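Local coordinates for lasso peptide isopeptidase AtxE2 (Asticcacaulis excentricus, PDB 5TXE), which hydrolyses the isopeptide bond of the lasso peptides astexin-2 and astexin-3, turning the threaded peptides into linear ones, at residues Asn277-Thr282 with Ile483-Ala488; Leu405-Arg408 with Glu414-Ser417; Arg408-Ile413 with Ile499-Glu504. The protein carries 1 engineered substitution. All coordinates share one frame; numbering follows the deposited sequence.

How the interactions relate
Interactions 2 and 3 are neighbours, with centres about 9 Å apart, while the centre of interaction 1 lies about 22 Å from that of interaction 2 and 20 Å from that of interaction 3. R408 belongs to both neighbours: it ends strand 401-408 and leads into the turn that meets helix 494-512. CG2 of V415 also packs on CG2 of T502 at 3.7 Å. Along the chain, interaction 2 is nested between the segments of interaction 1, and interactions 1 and 3 cross. Interaction 1 joins the probable propeller to the hydrolase domain, on helix 482-490; the other two lie at the edge of that domain's mixed sheet, where its hairpin meets helix 494-512.

Interaction 1: Asn277-Thr282 with Ile483-Ala488; sequences NINAPT and IAQSKA
Q485 carries its CG opposite the backbone N (chi1 -173°) and stays extended beyond it. This sends the amide out from helix 482-490 to the loop around I278 and N279. N279 turns its CG to the side of its own backbone N, and the two amides meet with their planes 62° apart. ND2 of N279 donates to OE1 of Q485 at 3.1 Å, with an N-H...O angle of 147°. The acceptor lies in the amide plane of N279, but the donor stands above the carbonyl plane of Q485 and misses its lone pairs. OD1 of N279 is also 3.1 Å from OE1 of Q485. Two acceptors face each other there, which probably weakens the grip. The stronger partner of ND2 of N279 is O of Q477, in the chain leading to the helix. NE2 of Q485 hydrogen-bonds OE2 of E489, one turn further along the helix. CD1 of I278 reaches OE1 of Q485 at 3.6 Å. The backbone of I278 bonds to that of F479, so the loop is also held there.

The loop keeps its own shape. OD1 of N277 takes the backbone N of N279 at 2.9 Å, and O of N277 takes N of A280 at 3.2 Å. The contact is small and at the surface. It sets an Asx turn within a type I beta turn, linking two strands of a four-stranded antiparallel sheet that is probably a propeller blade, against a helix of the alpha/beta-hydrolase domain, the two-domain plan of prolyl oligopeptidases.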
loop_
_atom_site.group_PDB
_atom_site.type_symbol
_atom_site.label_atom_id
_atom_site.label_comp_id
_atom_site.label_asym_id
_atom_site.label_seq_id
_atom_site.Cartn_x
_atom_site.Cartn_y
_atom_site.Cartn_z
ATOM N N ASN A 277 -9.443 17.005 -18.105
ATOM C CA ASN A 277 -9.925 17.049 -16.720
ATOM C C ASN A 277 -9.842 15.689 -16.047
ATOM O O ASN A 277 -10.669 14.826 -16.262
ATOM C CB ASN A 277 -11.361 17.560 -16.634
ATOM C CG ASN A 277 -11.864 17.644 -15.210
ATOM O OD1 ASN A 277 -11.148 17.340 -14.242
ATOM N ND2 ASN A 277 -13.084 18.082 -15.063
ATOM N N ILE A 278 -8.845 15.509 -15.191
ATOM C CA ILE A 278 -8.621 14.218 -14.533
ATOM C C ILE A 278 -9.738 13.822 -13.542
ATOM O O ILE A 278 -9.795 12.703 -13.100
ATOM C CB ILE A 278 -7.255 14.177 -13.786
ATOM C CG1 ILE A 278 -7.287 15.111 -12.552
ATOM C CG2 ILE A 278 -6.103 14.517 -14.736
ATOM C CD1 ILE A 278 -6.024 15.116 -11.717
ATOM N N ASN A 279 -10.604 14.734 -13.153
ATOM C CA ASN A 279 -11.632 14.379 -12.188
ATOM C C ASN A 279 -12.971 14.153 -12.813
ATOM O O ASN A 279 -13.912 13.776 -12.136
ATOM C CB ASN A 279 -11.722 15.447 -11.110
ATOM C CG ASN A 279 -10.412 15.563 -10.325
ATOM O OD1 ASN A 279 -9.655 14.578 -10.219
ATOM N ND2 ASN A 279 -10.114 16.768 -9.823
ATOM N N ALA A 280 -13.053 14.360 -14.117
ATOM C CA ALA A 280 -14.235 13.976 -14.856
ATOM C C ALA A 280 -14.305 12.460 -14.859
ATOM O O ALA A 280 -13.310 11.753 -15.057
ATOM C CB ALA A 280 -14.202 14.505 -16.285
ATOM N N PRO A 281 -15.495 11.952 -14.634
ATOM C CA PRO A 281 -15.714 10.512 -14.666
ATOM C C PRO A 281 -15.460 9.914 -16.056
ATOM O O PRO A 281 -15.659 10.577 -17.071
ATOM C CB PRO A 281 -17.181 10.373 -14.250
ATOM C CG PRO A 281 -17.803 11.659 -14.655
ATOM C CD PRO A 281 -16.747 12.725 -14.558
ATOM N N THR A 282 -14.969 8.683 -16.091
ATOM C CA THR A 282 -14.774 7.990 -17.339
ATOM C C THR A 282 -16.025 7.228 -17.588
ATOM O O THR A 282 -16.779 6.925 -16.640
ATOM C CB THR A 282 -13.603 6.986 -17.277
ATOM O OG1 THR A 282 -13.956 5.865 -16.449
ATOM C CG2 THR A 282 -12.379 7.658 -16.748
ATOM N N ILE A 483 -0.561 16.963 -9.993
ATOM C CA ILE A 483 0.384 17.865 -9.339
ATOM C C ILE A 483 -0.304 19.227 -9.080
ATOM O O ILE A 483 -0.212 19.755 -7.964
ATOM C CB ILE A 483 1.717 18.011 -10.130
ATOM C CG1 ILE A 483 2.305 16.611 -10.417
ATOM C CG2 ILE A 483 2.725 18.866 -9.350
ATOM C CD1 ILE A 483 3.615 16.614 -11.178
ATOM N N ALA A 484 -1.017 19.766 -10.062
ATOM C CA ALA A 484 -1.788 20.995 -9.831
ATOM C C ALA A 484 -2.923 20.832 -8.801
ATOM O O ALA A 484 -3.284 21.773 -8.094
ATOM C CB ALA A 484 -2.365 21.528 -11.137
ATOM N N GLN A 485 -3.497 19.640 -8.735
ATOM C CA GLN A 485 -4.580 19.403 -7.802
ATOM C C GLN A 485 -4.011 19.456 -6.399
ATOM O O GLN A 485 -4.618 20.052 -5.487
ATOM C CB GLN A 485 -5.212 18.015 -8.018
ATOM C CG GLN A 485 -6.469 17.765 -7.188
ATOM C CD GLN A 485 -7.067 16.381 -7.445
ATOM O OE1 GLN A 485 -7.416 16.025 -8.577
ATOM N NE2 GLN A 485 -7.202 15.605 -6.392
ATOM N N SER A 486 -2.866 18.776 -6.237
ATOM C CA SER A 486 -2.130 18.741 -4.978
ATOM C C SER A 486 -1.847 20.158 -4.496
ATOM O O SER A 486 -2.018 20.443 -3.325
ATOM C CB SER A 486 -0.807 17.945 -5.070
ATOM O OG SER A 486 -0.126 18.017 -3.814
ATOM N N LYS A 487 -1.461 21.030 -5.421
ATOM C CA LYS A 487 -1.151 22.390 -5.088
ATOM C C LYS A 487 -2.368 23.094 -4.515
ATOM O O LYS A 487 -2.268 23.769 -3.474
ATOM C CB LYS A 487 -0.649 23.091 -6.315
ATOM C CG LYS A 487 -0.061 24.432 -6.059
ATOM C CD LYS A 487 0.479 24.941 -7.384
ATOM C CE LYS A 487 0.567 26.452 -7.397
ATOM N NZ LYS A 487 1.482 26.909 -6.323
ATOM N N ALA A 488 -3.529 22.882 -5.114
ATOM C CA ALA A 488 -4.763 23.403 -4.508
ATOM C C ALA A 488 -5.094 22.787 -3.125
ATOM O O ALA A 488 -5.545 23.495 -2.218
ATOM C CB ALA A 488 -5.949 23.188 -5.436
#

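Interaction 2: Leu405-Arg408 with Glu414-Ser417; sequences LTLR and EVFS
L405 pairs with S417 in an antiparallel beta hairpin at one edge of the mixed sheet of the alpha/beta-hydrolase fold. The axes of segments 405-408 and 414-417 approach to 4.7 Å. L405-S417 and L407-V415 are hydrogen-bonded pairs; T406-F416 and R408-E414 are non-hydrogen-bonded. N of L405 donates to O of S417 at 2.8 Å, and N of V415 to O of L407 at the same distance. N of S417 and N of L407 return bonds to O of L405 and O of V415.

L405, L407, V415 and S417 share one face. L407 and V415 lie side by side, with CD1 of L407 4.0 Å from CB of V415, and both touch helix 494-512. On the other face W324 packs on T406 and R408, and the F416 ring stacks with H468.

R408 leaves with CG opposite the backbone N (chi1 -169°) and bends at chi3, bringing NH2 to OE2 of E414 at 3.6 Å. This salt bridge is long and weak, with guanidinium and carboxylate planes at 67°. NH1 of R408 has a stronger partner in O of G412, and OE1 of E414 in N of A325. OG of S417 donates to O of F416 at 2.6 Å and also bonds N of H468.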
loop_
_atom_site.group_PDB
_atom_site.type_symbol
_atom_site.label_atom_id
_atom_site.label_comp_id
_atom_site.label_asym_id
_atom_site.label_seq_id
_atom_site.Cartn_x
_atom_site.Cartn_y
_atom_site.Cartn_z
ATOM N N LEU A 405 -19.341 2.607 9.261
ATOM C CA LEU A 405 -19.915 3.904 9.571
ATOM C C LEU A 405 -19.976 4.715 8.298
ATOM O O LEU A 405 -19.059 4.638 7.462
ATOM C CB LEU A 405 -19.041 4.725 10.554
ATOM C CG LEU A 405 -18.688 4.143 11.905
ATOM C CD1 LEU A 405 -17.633 5.016 12.574
ATOM C CD2 LEU A 405 -19.910 4.053 12.778
ATOM N N THR A 406 -21.003 5.566 8.219
ATOM C CA THR A 406 -21.165 6.468 7.124
ATOM C C THR A 406 -21.700 7.784 7.576
ATOM O O THR A 406 -22.556 7.883 8.466
ATOM C CB THR A 406 -22.152 5.917 6.079
ATOM O OG1 THR A 406 -23.384 5.650 6.718
ATOM C CG2 THR A 406 -21.633 4.620 5.396
ATOM N N LEU A 407 -21.165 8.826 6.976
ATOM C CA LEU A 407 -21.660 10.124 7.230
ATOM C C LEU A 407 -21.250 11.070 6.097
ATOM O O LEU A 407 -20.471 10.697 5.193
ATOM C CB LEU A 407 -21.218 10.644 8.598
ATOM C CG LEU A 407 -19.730 10.840 8.917
ATOM C CD1 LEU A 407 -19.132 12.103 8.300
ATOM C CD2 LEU A 407 -19.596 10.915 10.447
ATOM N N ARG A 408 -21.842 12.257 6.110
ATOM C CA ARG A 408 -21.480 13.266 5.172
ATOM C C ARG A 408 -20.804 14.235 6.069
ATOM O O ARG A 408 -21.307 14.491 7.158
ATOM C CB ARG A 408 -22.692 13.890 4.504
ATOM C CG ARG A 408 -22.301 14.762 3.321
ATOM C CD ARG A 408 -23.519 15.337 2.599
ATOM N NE ARG A 408 -24.320 14.359 1.855
ATOM C CZ ARG A 408 -24.017 13.889 0.653
ATOM N NH1 ARG A 408 -22.883 14.223 0.035
ATOM N NH2 ARG A 408 -24.830 13.026 0.060
ATOM N N GLU A 414 -19.102 12.625 1.170
ATOM C CA GLU A 414 -19.449 11.313 1.698
ATOM C C GLU A 414 -18.213 10.644 2.290
ATOM O O GLU A 414 -17.168 10.627 1.678
ATOM C CB GLU A 414 -20.013 10.410 0.583
ATOM C CG GLU A 414 -21.305 10.962 -0.040
ATOM C CD GLU A 414 -21.862 10.140 -1.196
ATOM O OE1 GLU A 414 -21.350 9.045 -1.529
ATOM O OE2 GLU A 414 -22.887 10.579 -1.719
ATOM N N VAL A 415 -18.367 10.082 3.474
ATOM C CA VAL A 415 -17.283 9.450 4.182
ATOM C C VAL A 415 -17.699 8.052 4.614
ATOM O O VAL A 415 -18.825 7.870 5.068
ATOM C CB VAL A 415 -16.999 10.235 5.445
ATOM C CG1 VAL A 415 -15.947 9.516 6.295
ATOM C CG2 VAL A 415 -16.551 11.636 5.086
ATOM N N PHE A 416 -16.811 7.066 4.476
ATOM C CA PHE A 416 -17.003 5.850 5.261
ATOM C C PHE A 416 -15.783 5.592 6.152
ATOM O O PHE A 416 -14.692 6.159 5.914
ATOM C CB PHE A 416 -17.359 4.663 4.370
ATOM C CG PHE A 416 -16.165 3.967 3.724
ATOM C CD1 PHE A 416 -15.688 4.367 2.488
ATOM C CD2 PHE A 416 -15.572 2.869 4.348
ATOM C CE1 PHE A 416 -14.634 3.699 1.867
ATOM C CE2 PHE A 416 -14.497 2.209 3.766
ATOM C CZ PHE A 416 -14.033 2.618 2.516
ATOM N N SER A 417 -15.996 4.782 7.178
ATOM C CA SER A 417 -14.934 4.242 7.991
ATOM C C SER A 417 -15.454 3.038 8.721
ATOM O O SER A 417 -16.642 2.804 8.689
ATOM C CB SER A 417 -14.469 5.290 8.987
ATOM O OG SER A 417 -13.768 6.315 8.310
#

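Interaction 3: Arg408-Ile413 with Ile499-Glu504; sequences RNRNGI and ILHTLE
N409 and T502 make the tight, buried part of this contact. ND2 of N409 donates to OG1 of T502 at 2.9 Å, with that oxygen 24° out of the amide plane of N409. The stronger partner of OG1 of T502 is O of N498, one turn back in the helix. CG of N409 sits between its backbone N and carbonyl carbon (chi1 76°), which folds OD1 back over the type I turn. There OD1 takes N of N411 at 2.8 Å, as an Asx turn, and N of I413 at 3.0 Å, from opposite faces of the amide. With an alanine here, both turn N-H groups would probably lose their acceptor and the turn its link to T502.

R410 is on the solvent side, with weaker polar bonds to this helix segment. Its CD lies over the H501 ring, 4.3 Å from the centroid, a CH-pi contact. NH2 of R410 makes a weak salt bridge with OE1 of E504 at 3.3 Å; its stronger salt bridge runs from NH1 to OD1 of D505. Inside, an amide that bonds through both its O and its N fixes the turn; outside, the charge of R410 is probably balanced by E504 and D505.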
loop_
_atom_site.group_PDB
_atom_site.type_symbol
_atom_site.label_atom_id
_atom_site.label_comp_id
_atom_site.label_asym_id
_atom_site.label_seq_id
_atom_site.Cartn_x
_atom_site.Cartn_y
_atom_site.Cartn_z
ATOM N N ARG A 408 -21.842 12.257 6.110
ATOM C CA ARG A 408 -21.480 13.266 5.172
ATOM C C ARG A 408 -20.804 14.235 6.069
ATOM O O ARG A 408 -21.307 14.491 7.158
ATOM C CB ARG A 408 -22.692 13.890 4.504
ATOM C CG ARG A 408 -22.301 14.762 3.321
ATOM C CD ARG A 408 -23.519 15.337 2.599
ATOM N NE ARG A 408 -24.320 14.359 1.855
ATOM C CZ ARG A 408 -24.017 13.889 0.653
ATOM N NH1 ARG A 408 -22.883 14.223 0.035
ATOM N NH2 ARG A 408 -24.830 13.026 0.060
ATOM N N ASN A 409 -19.650 14.726 5.653
ATOM C CA ASN A 409 -18.896 15.599 6.510
ATOM C C ASN A 409 -19.363 17.028 6.329
ATOM O O ASN A 409 -20.196 17.312 5.450
ATOM C CB ASN A 409 -17.369 15.399 6.332
ATOM C CG ASN A 409 -16.788 16.003 5.071
ATOM O OD1 ASN A 409 -17.417 16.774 4.379
ATOM N ND2 ASN A 409 -15.535 15.601 4.743
ATOM N N ARG A 410 -18.812 17.918 7.150
ATOM C CA ARG A 410 -19.203 19.318 7.137
ATOM C C ARG A 410 -18.916 20.021 5.804
ATOM O O ARG A 410 -19.502 21.045 5.497
ATOM C CB ARG A 410 -18.633 20.065 8.362
ATOM C CG ARG A 410 -17.134 19.957 8.734
ATOM C CD ARG A 410 -16.836 21.020 9.804
ATOM N NE ARG A 410 -16.063 20.674 10.992
ATOM C CZ ARG A 410 -16.431 19.849 11.972
ATOM N NH1 ARG A 410 -17.542 19.156 11.887
ATOM N NH2 ARG A 410 -15.646 19.689 13.030
ATOM N N ASN A 411 -18.080 19.450 4.962
ATOM C CA ASN A 411 -17.896 20.008 3.646
ATOM C C ASN A 411 -18.742 19.321 2.608
ATOM O O ASN A 411 -18.467 19.475 1.409
ATOM C CB ASN A 411 -16.422 19.903 3.296
ATOM C CG ASN A 411 -15.567 20.656 4.301
ATOM O OD1 ASN A 411 -14.888 20.088 5.171
ATOM N ND2 ASN A 411 -15.647 21.965 4.211
ATOM N N GLY A 412 -19.741 18.539 3.046
ATOM C CA GLY A 412 -20.668 17.880 2.102
ATOM C C GLY A 412 -20.170 16.586 1.469
ATOM O O GLY A 412 -20.718 16.113 0.508
ATOM N N ILE A 413 -19.081 16.025 1.967
ATOM C CA ILE A 413 -18.434 14.908 1.265
ATOM C C ILE A 413 -18.796 13.631 1.955
ATOM O O ILE A 413 -18.830 13.570 3.164
ATOM C CB ILE A 413 -16.913 15.111 1.211
ATOM C CG1 ILE A 413 -16.599 16.288 0.298
ATOM C CG2 ILE A 413 -16.209 13.846 0.742
ATOM C CD1 ILE A 413 -15.293 16.961 0.612
ATOM N N ILE A 499 -9.654 16.842 6.281
ATOM C CA ILE A 499 -9.369 15.583 6.967
ATOM C C ILE A 499 -9.586 15.669 8.473
ATOM O O ILE A 499 -10.230 14.809 9.091
ATOM C CB ILE A 499 -7.961 15.061 6.605
ATOM C CG1 ILE A 499 -7.982 14.643 5.148
ATOM C CG2 ILE A 499 -7.609 13.847 7.473
ATOM C CD1 ILE A 499 -6.622 14.589 4.518
ATOM N N LEU A 500 -9.029 16.691 9.080
ATOM C CA LEU A 500 -9.133 16.800 10.536
ATOM C C LEU A 500 -10.596 16.979 10.968
ATOM O O LEU A 500 -11.059 16.360 11.950
ATOM C CB LEU A 500 -8.322 17.954 11.028
ATOM C CG LEU A 500 -8.417 18.238 12.515
ATOM C CD1 LEU A 500 -7.927 17.097 13.349
ATOM C CD2 LEU A 500 -7.606 19.452 12.852
ATOM N N HIS A 501 -11.327 17.800 10.217
ATOM C CA HIS A 501 -12.745 18.014 10.534
ATOM C C HIS A 501 -13.517 16.756 10.351
ATOM O O HIS A 501 -14.445 16.488 11.109
ATOM C CB HIS A 501 -13.343 19.086 9.648
ATOM C CG HIS A 501 -12.919 20.488 9.965
ATOM N ND1 HIS A 501 -12.744 20.961 11.250
ATOM C CD2 HIS A 501 -12.694 21.539 9.149
ATOM C CE1 HIS A 501 -12.411 22.237 11.211
ATOM N NE2 HIS A 501 -12.368 22.611 9.947
ATOM N N THR A 502 -13.132 15.928 9.389
ATOM C CA THR A 502 -13.817 14.633 9.224
ATOM C C THR A 502 -13.572 13.729 10.394
ATOM O O THR A 502 -14.470 13.065 10.854
ATOM C CB THR A 502 -13.390 13.917 7.935
ATOM O OG1 THR A 502 -13.627 14.770 6.829
ATOM C CG2 THR A 502 -14.148 12.622 7.722
ATOM N N LEU A 503 -12.355 13.708 10.905
ATOM C CA LEU A 503 -12.100 12.912 12.102
ATOM C C LEU A 503 -12.906 13.411 13.303
ATOM O O LEU A 503 -13.410 12.611 14.082
ATOM C CB LEU A 503 -10.615 12.942 12.469
ATOM C CG LEU A 503 -9.714 12.131 11.546
ATOM C CD1 LEU A 503 -8.291 12.412 11.887
ATOM C CD2 LEU A 503 -10.007 10.636 11.670
ATOM N N GLU A 504 -12.968 14.722 13.465
ATOM C CA GLU A 504 -13.764 15.332 14.513
ATOM C C GLU A 504 -15.272 14.982 14.337
ATOM O O GLU A 504 -15.920 14.643 15.309
ATOM C CB GLU A 504 -13.525 16.823 14.583
ATOM C CG GLU A 504 -12.118 17.192 15.086
ATOM C CD GLU A 504 -11.792 18.685 14.984
ATOM O OE1 GLU A 504 -12.597 19.453 14.384
ATOM O OE2 GLU A 504 -10.737 19.116 15.522
#